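D-alanyl-D-alanine carboxypeptidase DacD (Escherichia coli, PDB 5FSR) removes the C-terminal D-alanine from sugar-peptide precursors of the bacterial cell wall, acting as a serine-type DD-carboxypeptidase that also binds penicillin. Local coordinates at residues F103-L111 against D129-A137; T226-T234 against I245-R254. All blocks are in the same frame, centred on the assembly; numbering follows the deposited sequence.

From the N terminus, the chain first reaches interaction 1. Its loop 103-111 lies between strands 88-90 and 116-118. The chain then runs through helix 119-127 and turns back at 129-137, where helix 132-143 starts and the contact closes. Interaction 2 opens much later, on strand 228-236. It closes after a short turn, when strand 242-250 runs back alongside and leads into strand 253-262. The two contacts are in series and neither nest nor cross. Interaction 1 ties a loop to a helix start, and interaction 2 builds an edge of the five-stranded antiparallel sheet. They meet at what is probably the active site, where Ser130 OG lies 3.3 Å from Lys233 NZ, a weak hydrogen bond.

Interaction 1 of 2, residues F103-L111 against D129-A137; sequences FVGSSLMFL and DSGNDACVA
Asp133 holds CG between its own backbone N and carbonyl carbon (chi1 53°), which turns the carboxylate to the backbone of Met109 to Leu111. Asn132 CG stands opposite its carbonyl carbon, beside the backbone N (chi1 -67°), and its amide reaches Ser106. Asp133 OD1 accepts Met109 N at 2.9 Å through its syn lone pair, in a nearly straight bond. The same oxygen takes Ala134 N from above the carboxylate plane. Asp133 OD2 accepts Leu111 N at 3.2 Å on its anti side, well out of the carboxylate plane, and the bond from Phe110 N is weak. These N-H groups probably stabilise a negative charge on the buried carboxylate. Leu108 CD2 packs against Asp133 CG at 3.8 Å.

Asn132 is held at both ends. Its backbone N bonds to Ser107 O at 3.0 Å, and ND2 donates to Ser106 OG at 3.0 Å, close to the amide plane. Ser106 OG in turn donates to Phe103 O. The Phe103 ring lies nearly parallel to the amide plane of Asn132, with CE1 3.7 Å from Asn132 CB. Val136 CG2 meets the ring at its edge. Ser107 OG donates to Ser130 O from above the carbonyl plane; the modelled 2.5 Å is unusually short and its exact length doubtful.

Ser130, Gly131 and Asn132 form the SxN motif of penicillin-binding proteins. Ser130, probably catalytic, bonds through OG to Lys67 NZ, and loop 103-111 bonds to the motif backbone at Ser130 O and Asn132 N.

Interaction 2 of 2, residues T226-T234 against I245-R254; sequences TMNVDGLKT and IASAVDGQRR
The Arg254 guanidinium meets the Asp230 carboxylate at its edge, the two planes only 19° apart. Ser247 OG lies near the guanidinium plane too, bonded by NH1, and Val249 CG2 sits over one face, 3.5 Å above the plane and toward the rim. The contact belongs to an antiparallel beta hairpin of strands 228-236 and 242-250, and Arg254 reaches in from the next strand. Its grip is end-on: NH1 bonds to Asp230 OD1 at 2.8 Å and NH2 to OD2 at 3.0 Å. Tyr200 OH is a further partner of Asp230 OD1.

Val229 and Ala248 form a non-hydrogen-bonded pair, with Val229 CG2 4.0 Å from Ala248 CB. Beside them, Asp230 N donates to Ser247 O at 3.2 Å. Ile245 CG2 packs against Leu232 CB at 3.7 Å, and both side chains touch Leu68 of helix 66-79.

Lys233 starts the KTG motif of penicillin-binding proteins and probably binds substrate. Leu232 and Lys233 together face Ile245 in a classic beta bulge: Ile245 O accepts Leu232 N at 2.8 Å and Lys233 N at 3.0 Å, while Ile245 N donates back to Lys233 O.

Interaction 1 of 2, residues F103-L111 against D129-A137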
loop_
_atom_site.group_PDB
_atom_site.type_symbol
_atom_site.label_atom_id
_atom_site.label_comp_id
_atom_site.label_asym_id
_atom_site.label_seq_id
_atom_site.Cartn_x
_atom_site.Cartn_y
_atom_site.Cartn_z
ATOM N N PHE A 103 -24.084 4.682 -7.370
ATOM C CA PHE A 103 -23.581 3.287 -7.354
ATOM C C PHE A 103 -23.712 2.430 -8.637
ATOM O O PHE A 103 -22.884 1.545 -8.849
ATOM C CB PHE A 103 -24.196 2.492 -6.179
ATOM C CG PHE A 103 -23.822 3.013 -4.808
ATOM C CD1 PHE A 103 -22.522 3.250 -4.479
ATOM C CD2 PHE A 103 -24.794 3.220 -3.837
ATOM C CE1 PHE A 103 -22.186 3.723 -3.231
ATOM C CE2 PHE A 103 -24.463 3.694 -2.587
ATOM C CZ PHE A 103 -23.152 3.947 -2.285
ATOM N N VAL A 104 -24.731 2.650 -9.477
ATOM C CA VAL A 104 -25.062 1.642 -10.521
ATOM C C VAL A 104 -23.880 1.461 -11.497
ATOM O O VAL A 104 -23.274 2.443 -11.959
ATOM C CB VAL A 104 -26.376 1.938 -11.268
ATOM C CG1 VAL A 104 -26.467 1.103 -12.539
ATOM C CG2 VAL A 104 -27.586 1.683 -10.373
ATOM N N GLY A 105 -23.532 0.203 -11.773
ATOM C CA GLY A 105 -22.362 -0.118 -12.607
ATOM C C GLY A 105 -21.132 -0.444 -11.790
ATOM O O GLY A 105 -20.279 -1.223 -12.226
ATOM N N SER A 106 -21.054 0.134 -10.591
ATOM C CA SER A 106 -19.920 -0.019 -9.700
ATOM C C SER A 106 -20.003 -1.334 -8.952
ATOM O O SER A 106 -21.034 -2.026 -8.990
ATOM C CB SER A 106 -19.902 1.120 -8.676
ATOM O OG SER A 106 -20.691 0.798 -7.520
ATOM N N SER A 107 -18.909 -1.648 -8.256
ATOM C CA SER A 107 -18.756 -2.893 -7.513
ATOM C C SER A 107 -19.396 -2.777 -6.128
ATOM O O SER A 107 -19.283 -1.739 -5.463
ATOM C CB SER A 107 -17.271 -3.266 -7.405
ATOM O OG SER A 107 -16.527 -2.228 -6.784
ATOM N N LEU A 108 -20.049 -3.859 -5.689
ATOM C CA LEU A 108 -20.893 -3.829 -4.495
ATOM C C LEU A 108 -20.731 -5.086 -3.626
ATOM O O LEU A 108 -20.374 -6.167 -4.118
ATOM C CB LEU A 108 -22.350 -3.655 -4.918
ATOM C CG LEU A 108 -22.772 -2.346 -5.619
ATOM C CD1 LEU A 108 -24.167 -2.501 -6.191
ATOM C CD2 LEU A 108 -22.732 -1.143 -4.688
ATOM N N MET A 109 -20.950 -4.923 -2.325
ATOM C CA MET A 109 -21.154 -6.042 -1.412
ATOM C C MET A 109 -22.608 -6.527 -1.459
ATOM O O MET A 109 -22.914 -7.646 -1.015
ATOM C CB MET A 109 -20.825 -5.565 0.003
ATOM C CG MET A 109 -20.692 -6.634 1.061
ATOM S SD MET A 109 -20.185 -5.854 2.593
ATOM C CE MET A 109 -20.169 -7.318 3.591
ATOM N N PHE A 110 -23.497 -5.653 -1.949
ATOM C CA PHE A 110 -24.946 -5.907 -2.070
ATOM C C PHE A 110 -25.568 -6.004 -0.679
ATOM O O PHE A 110 -26.201 -7.000 -0.312
ATOM C CB PHE A 110 -25.280 -7.127 -2.948
ATOM C CG PHE A 110 -24.825 -6.995 -4.371
ATOM C CD1 PHE A 110 -25.435 -6.093 -5.221
ATOM C CD2 PHE A 110 -23.806 -7.791 -4.880
ATOM C CE1 PHE A 110 -25.029 -5.966 -6.551
ATOM C CE2 PHE A 110 -23.378 -7.658 -6.216
ATOM C CZ PHE A 110 -23.990 -6.742 -7.049
ATOM N N LEU A 111 -25.367 -4.928 0.074
ATOM C CA LEU A 111 -25.990 -4.731 1.374
ATOM C C LEU A 111 -27.396 -4.167 1.172
ATOM O O LEU A 111 -27.641 -3.438 0.229
ATOM C CB LEU A 111 -25.166 -3.714 2.177
ATOM C CG LEU A 111 -23.732 -4.023 2.530
ATOM C CD1 LEU A 111 -23.085 -2.804 3.168
ATOM C CD2 LEU A 111 -23.618 -5.237 3.443
ATOM N N ASP A 129 -14.522 -7.355 -2.344
ATOM C CA ASP A 129 -15.479 -6.931 -3.396
ATOM C C ASP A 129 -15.206 -5.545 -3.947
ATOM O O ASP A 129 -15.782 -5.201 -4.968
ATOM C CB ASP A 129 -16.951 -6.972 -2.930
ATOM C CG ASP A 129 -17.372 -8.326 -2.439
ATOM O OD1 ASP A 129 -16.640 -9.285 -2.733
ATOM O OD2 ASP A 129 -18.431 -8.429 -1.752
ATOM N N SER A 130 -14.399 -4.745 -3.257
ATOM C CA SER A 130 -14.242 -3.322 -3.575
ATOM C C SER A 130 -15.599 -2.620 -3.477
ATOM O O SER A 130 -15.971 -1.867 -4.361
ATOM C CB SER A 130 -13.571 -3.093 -4.955
ATOM O OG SER A 130 -13.325 -1.691 -5.148
ATOM N N GLY A 131 -16.317 -2.884 -2.383
ATOM C CA GLY A 131 -17.745 -2.558 -2.263
ATOM C C GLY A 131 -17.929 -1.115 -1.923
ATOM O O GLY A 131 -17.465 -0.644 -0.857
ATOM N N ASN A 132 -18.571 -0.388 -2.830
ATOM C CA ASN A 132 -18.808 1.038 -2.630
ATOM C C ASN A 132 -19.855 1.289 -1.541
ATOM O O ASN A 132 -19.711 2.209 -0.738
ATOM C CB ASN A 132 -19.135 1.726 -3.957
ATOM C CG ASN A 132 -17.944 1.740 -4.895
ATOM O OD1 ASN A 132 -16.860 2.189 -4.522
ATOM N ND2 ASN A 132 -18.124 1.243 -6.096
ATOM N N ASP A 133 -20.890 0.460 -1.524
ATOM C CA ASP A 133 -21.859 0.416 -0.441
ATOM C C ASP A 133 -21.219 0.209 0.925
ATOM O O ASP A 133 -21.559 0.910 1.886
ATOM C CB ASP A 133 -22.977 -0.644 -0.723
ATOM C CG ASP A 133 -22.433 -2.044 -1.053
ATOM O OD1 ASP A 133 -21.187 -2.257 -1.118
ATOM O OD2 ASP A 133 -23.269 -2.936 -1.262
ATOM N N ALA A 134 -20.273 -0.728 0.996
ATOM C CA ALA A 134 -19.542 -1.008 2.237
ATOM C C ALA A 134 -18.758 0.199 2.774
ATOM O O ALA A 134 -18.652 0.396 3.985
ATOM C CB ALA A 134 -18.630 -2.184 2.024
ATOM N N CYS A 135 -18.225 1.015 1.866
ATOM C CA CYS A 135 -17.480 2.239 2.222
ATOM C C CYS A 135 -18.421 3.206 2.927
ATOM O O CYS A 135 -18.115 3.742 3.984
ATOM C CB CYS A 135 -16.883 2.934 0.976
ATOM S SG CYS A 135 -15.558 2.053 0.101
ATOM N N VAL A 136 -19.576 3.418 2.320
ATOM C CA VAL A 136 -20.547 4.340 2.919
ATOM C C VAL A 136 -20.960 3.890 4.333
ATOM O O VAL A 136 -21.020 4.716 5.243
ATOM C CB VAL A 136 -21.758 4.507 2.018
ATOM C CG1 VAL A 136 -22.887 5.248 2.740
ATOM C CG2 VAL A 136 -21.327 5.229 0.738
ATOM N N ALA A 137 -21.204 2.592 4.503
ATOM C CA ALA A 137 -21.688 2.071 5.781
ATOM C C ALA A 137 -20.615 2.158 6.860
ATOM O O ALA A 137 -20.928 2.479 8.032
ATOM C CB ALA A 137 -22.191 0.653 5.632
HETATM O O HOH W 1 -26.294 -2.074 -1.557
#

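Interaction 2 of 2, residues T226-T234 against I245-R254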
loop_
_atom_site.group_PDB
_atom_site.type_symbol
_atom_site.label_atom_id
_atom_site.label_comp_id
_atom_site.label_asym_id
_atom_site.label_seq_id
_atom_site.Cartn_x
_atom_site.Cartn_y
_atom_site.Cartn_z
ATOM N N THR A 226 4.350 -18.143 -9.376
ATOM C CA THR A 226 5.786 -17.925 -9.360
ATOM C C THR A 226 6.289 -16.944 -8.276
ATOM O O THR A 226 7.498 -16.692 -8.211
ATOM C CB THR A 226 6.276 -17.460 -10.749
ATOM O OG1 THR A 226 7.652 -17.827 -10.909
ATOM C CG2 THR A 226 6.116 -15.938 -10.951
ATOM N N MET A 227 5.383 -16.410 -7.442
ATOM C CA MET A 227 5.713 -15.479 -6.333
ATOM C C MET A 227 4.712 -15.653 -5.164
ATOM O O MET A 227 3.737 -16.419 -5.275
ATOM C CB MET A 227 5.669 -14.010 -6.791
ATOM C CG MET A 227 6.056 -13.705 -8.237
ATOM S SD MET A 227 6.169 -11.924 -8.514
ATOM C CE MET A 227 7.741 -11.560 -7.752
ATOM N N ASN A 228 4.970 -14.941 -4.069
ATOM C CA ASN A 228 4.112 -14.895 -2.888
ATOM C C ASN A 228 3.547 -13.485 -2.817
ATOM O O ASN A 228 3.966 -12.686 -1.958
ATOM C CB ASN A 228 4.943 -15.243 -1.628
ATOM C CG ASN A 228 4.165 -15.118 -0.311
ATOM O OD1 ASN A 228 2.954 -14.976 -0.297
ATOM N ND2 ASN A 228 4.878 -15.181 0.809
ATOM N N VAL A 229 2.644 -13.168 -3.754
ATOM C CA VAL A 229 1.980 -11.855 -3.821
ATOM C C VAL A 229 0.707 -11.903 -2.970
ATOM O O VAL A 229 -0.150 -12.758 -3.181
ATOM C CB VAL A 229 1.626 -11.424 -5.265
ATOM C CG1 VAL A 229 0.843 -10.115 -5.276
ATOM C CG2 VAL A 229 2.868 -11.263 -6.116
ATOM N N ASP A 230 0.601 -11.003 -1.999
ATOM C CA ASP A 230 -0.572 -10.934 -1.144
ATOM C C ASP A 230 -1.181 -9.526 -1.325
ATOM O O ASP A 230 -1.813 -8.993 -0.415
ATOM C CB ASP A 230 -0.220 -11.339 0.309
ATOM C CG ASP A 230 0.783 -10.391 0.990
ATOM O OD1 ASP A 230 1.056 -9.277 0.503
ATOM O OD2 ASP A 230 1.297 -10.768 2.059
ATOM N N GLY A 231 -1.058 -9.057 -2.584
ATOM C CA GLY A 231 -0.937 -7.670 -3.066
ATOM C C GLY A 231 -2.061 -6.804 -2.639
ATOM O O GLY A 231 -2.728 -7.147 -1.661
ATOM N N LEU A 232 -2.253 -5.650 -3.295
ATOM C CA LEU A 232 -3.275 -4.720 -2.825
ATOM C C LEU A 232 -4.506 -4.600 -3.764
ATOM O O LEU A 232 -5.561 -5.075 -3.422
ATOM C CB LEU A 232 -2.688 -3.362 -2.424
ATOM C CG LEU A 232 -1.941 -3.339 -1.069
ATOM C CD1 LEU A 232 -0.429 -3.578 -1.228
ATOM C CD2 LEU A 232 -2.144 -2.038 -0.320
ATOM N N LYS A 233 -4.363 -3.966 -4.917
ATOM C CA LYS A 233 -5.504 -3.557 -5.687
ATOM C C LYS A 233 -5.123 -3.108 -7.111
ATOM O O LYS A 233 -4.065 -2.503 -7.346
ATOM C CB LYS A 233 -6.246 -2.421 -4.962
ATOM C CG LYS A 233 -7.663 -2.156 -5.469
ATOM C CD LYS A 233 -8.541 -1.410 -4.439
ATOM C CE LYS A 233 -10.012 -1.863 -4.512
ATOM N NZ LYS A 233 -10.651 -1.905 -3.146
ATOM N N THR A 234 -6.027 -3.416 -8.043
ATOM C CA THR A 234 -5.932 -3.033 -9.431
ATOM C C THR A 234 -7.042 -2.017 -9.752
ATOM O O THR A 234 -8.018 -1.903 -9.037
ATOM C CB THR A 234 -6.037 -4.277 -10.319
ATOM O OG1 THR A 234 -7.212 -4.990 -9.978
ATOM C CG2 THR A 234 -4.868 -5.217 -10.095
ATOM N N ILE A 245 -1.387 -1.908 -7.537
ATOM C CA ILE A 245 -0.587 -1.920 -6.317
ATOM C C ILE A 245 -0.459 -3.391 -5.892
ATOM O O ILE A 245 -1.414 -3.976 -5.390
ATOM C CB ILE A 245 -1.174 -1.020 -5.222
ATOM C CG1 ILE A 245 -1.347 0.392 -5.796
ATOM C CG2 ILE A 245 -0.275 -0.966 -3.981
ATOM C CD1 ILE A 245 -1.524 1.503 -4.813
ATOM N N ALA A 246 0.729 -3.982 -6.162
ATOM C CA ALA A 246 1.092 -5.296 -5.689
ATOM C C ALA A 246 2.191 -5.240 -4.610
ATOM O O ALA A 246 2.937 -4.257 -4.462
ATOM C CB ALA A 246 1.517 -6.164 -6.854
ATOM N N SER A 247 2.276 -6.299 -3.827
ATOM C CA SER A 247 3.300 -6.419 -2.811
ATOM C C SER A 247 3.602 -7.908 -2.666
ATOM O O SER A 247 2.688 -8.726 -2.673
ATOM C CB SER A 247 2.859 -5.777 -1.498
ATOM O OG SER A 247 3.726 -6.110 -0.438
ATOM N N ALA A 248 4.883 -8.229 -2.614
ATOM C CA ALA A 248 5.362 -9.609 -2.671
ATOM C C ALA A 248 6.372 -9.836 -1.563
ATOM O O ALA A 248 7.127 -8.936 -1.212
ATOM C CB ALA A 248 5.976 -9.913 -4.023
ATOM N N VAL A 249 6.301 -11.020 -0.975
ATOM C CA VAL A 249 7.226 -11.454 0.022
ATOM C C VAL A 249 8.183 -12.446 -0.652
ATOM O O VAL A 249 7.855 -13.091 -1.640
ATOM C CB VAL A 249 6.503 -12.123 1.221
ATOM C CG1 VAL A 249 7.507 -12.770 2.187
ATOM C CG2 VAL A 249 5.669 -11.112 1.971
ATOM N N ASP A 250 9.375 -12.544 -0.116
ATOM C CA ASP A 250 10.299 -13.641 -0.432
ATOM C C ASP A 250 11.202 -13.729 0.793
ATOM O O ASP A 250 11.996 -12.821 1.070
ATOM C CB ASP A 250 11.068 -13.396 -1.739
ATOM C CG ASP A 250 12.241 -12.417 -1.590
ATOM O OD1 ASP A 250 12.030 -11.266 -1.189
ATOM O OD2 ASP A 250 13.390 -12.800 -1.903
ATOM N N GLY A 251 11.012 -14.789 1.565
ATOM C CA GLY A 251 11.701 -14.950 2.838
ATOM C C GLY A 251 11.280 -13.858 3.790
ATOM O O GLY A 251 10.092 -13.727 4.094
ATOM N N GLN A 252 12.251 -13.043 4.205
ATOM C CA GLN A 252 12.094 -12.080 5.300
ATOM C C GLN A 252 12.048 -10.611 4.775
ATOM O O GLN A 252 12.470 -9.651 5.481
ATOM C CB GLN A 252 13.310 -12.274 6.211
ATOM C CG GLN A 252 13.295 -11.686 7.631
ATOM C CD GLN A 252 14.677 -11.833 8.293
ATOM O OE1 GLN A 252 15.562 -12.546 7.785
ATOM N NE2 GLN A 252 14.871 -11.157 9.426
ATOM N N ARG A 253 11.543 -10.439 3.549
ATOM C CA ARG A 253 11.640 -9.179 2.803
ATOM C C ARG A 253 10.407 -8.996 1.895
ATOM O O ARG A 253 9.920 -9.945 1.270
ATOM C CB ARG A 253 12.923 -9.094 1.939
ATOM C CG ARG A 253 12.774 -8.053 0.820
ATOM C CD ARG A 253 13.879 -7.957 -0.159
ATOM N NE ARG A 253 14.030 -9.166 -0.948
ATOM C CZ ARG A 253 14.517 -9.220 -2.184
ATOM N NH1 ARG A 253 14.871 -8.114 -2.826
ATOM N NH2 ARG A 253 14.602 -10.404 -2.786
ATOM N N ARG A 254 10.001 -7.745 1.757
ATOM C CA ARG A 254 8.799 -7.389 1.069
ATOM C C ARG A 254 9.039 -6.181 0.200
ATOM O O ARG A 254 9.649 -5.217 0.648
ATOM C CB ARG A 254 7.659 -7.105 2.084
ATOM C CG ARG A 254 6.377 -6.567 1.446
ATOM C CD ARG A 254 5.345 -6.138 2.495
ATOM N NE ARG A 254 4.700 -7.244 3.221
ATOM C CZ ARG A 254 3.760 -8.056 2.724
ATOM N NH1 ARG A 254 3.369 -7.974 1.468
ATOM N NH2 ARG A 254 3.224 -8.986 3.494
HETATM O O HOH W 2 8.238 -14.443 -4.040
#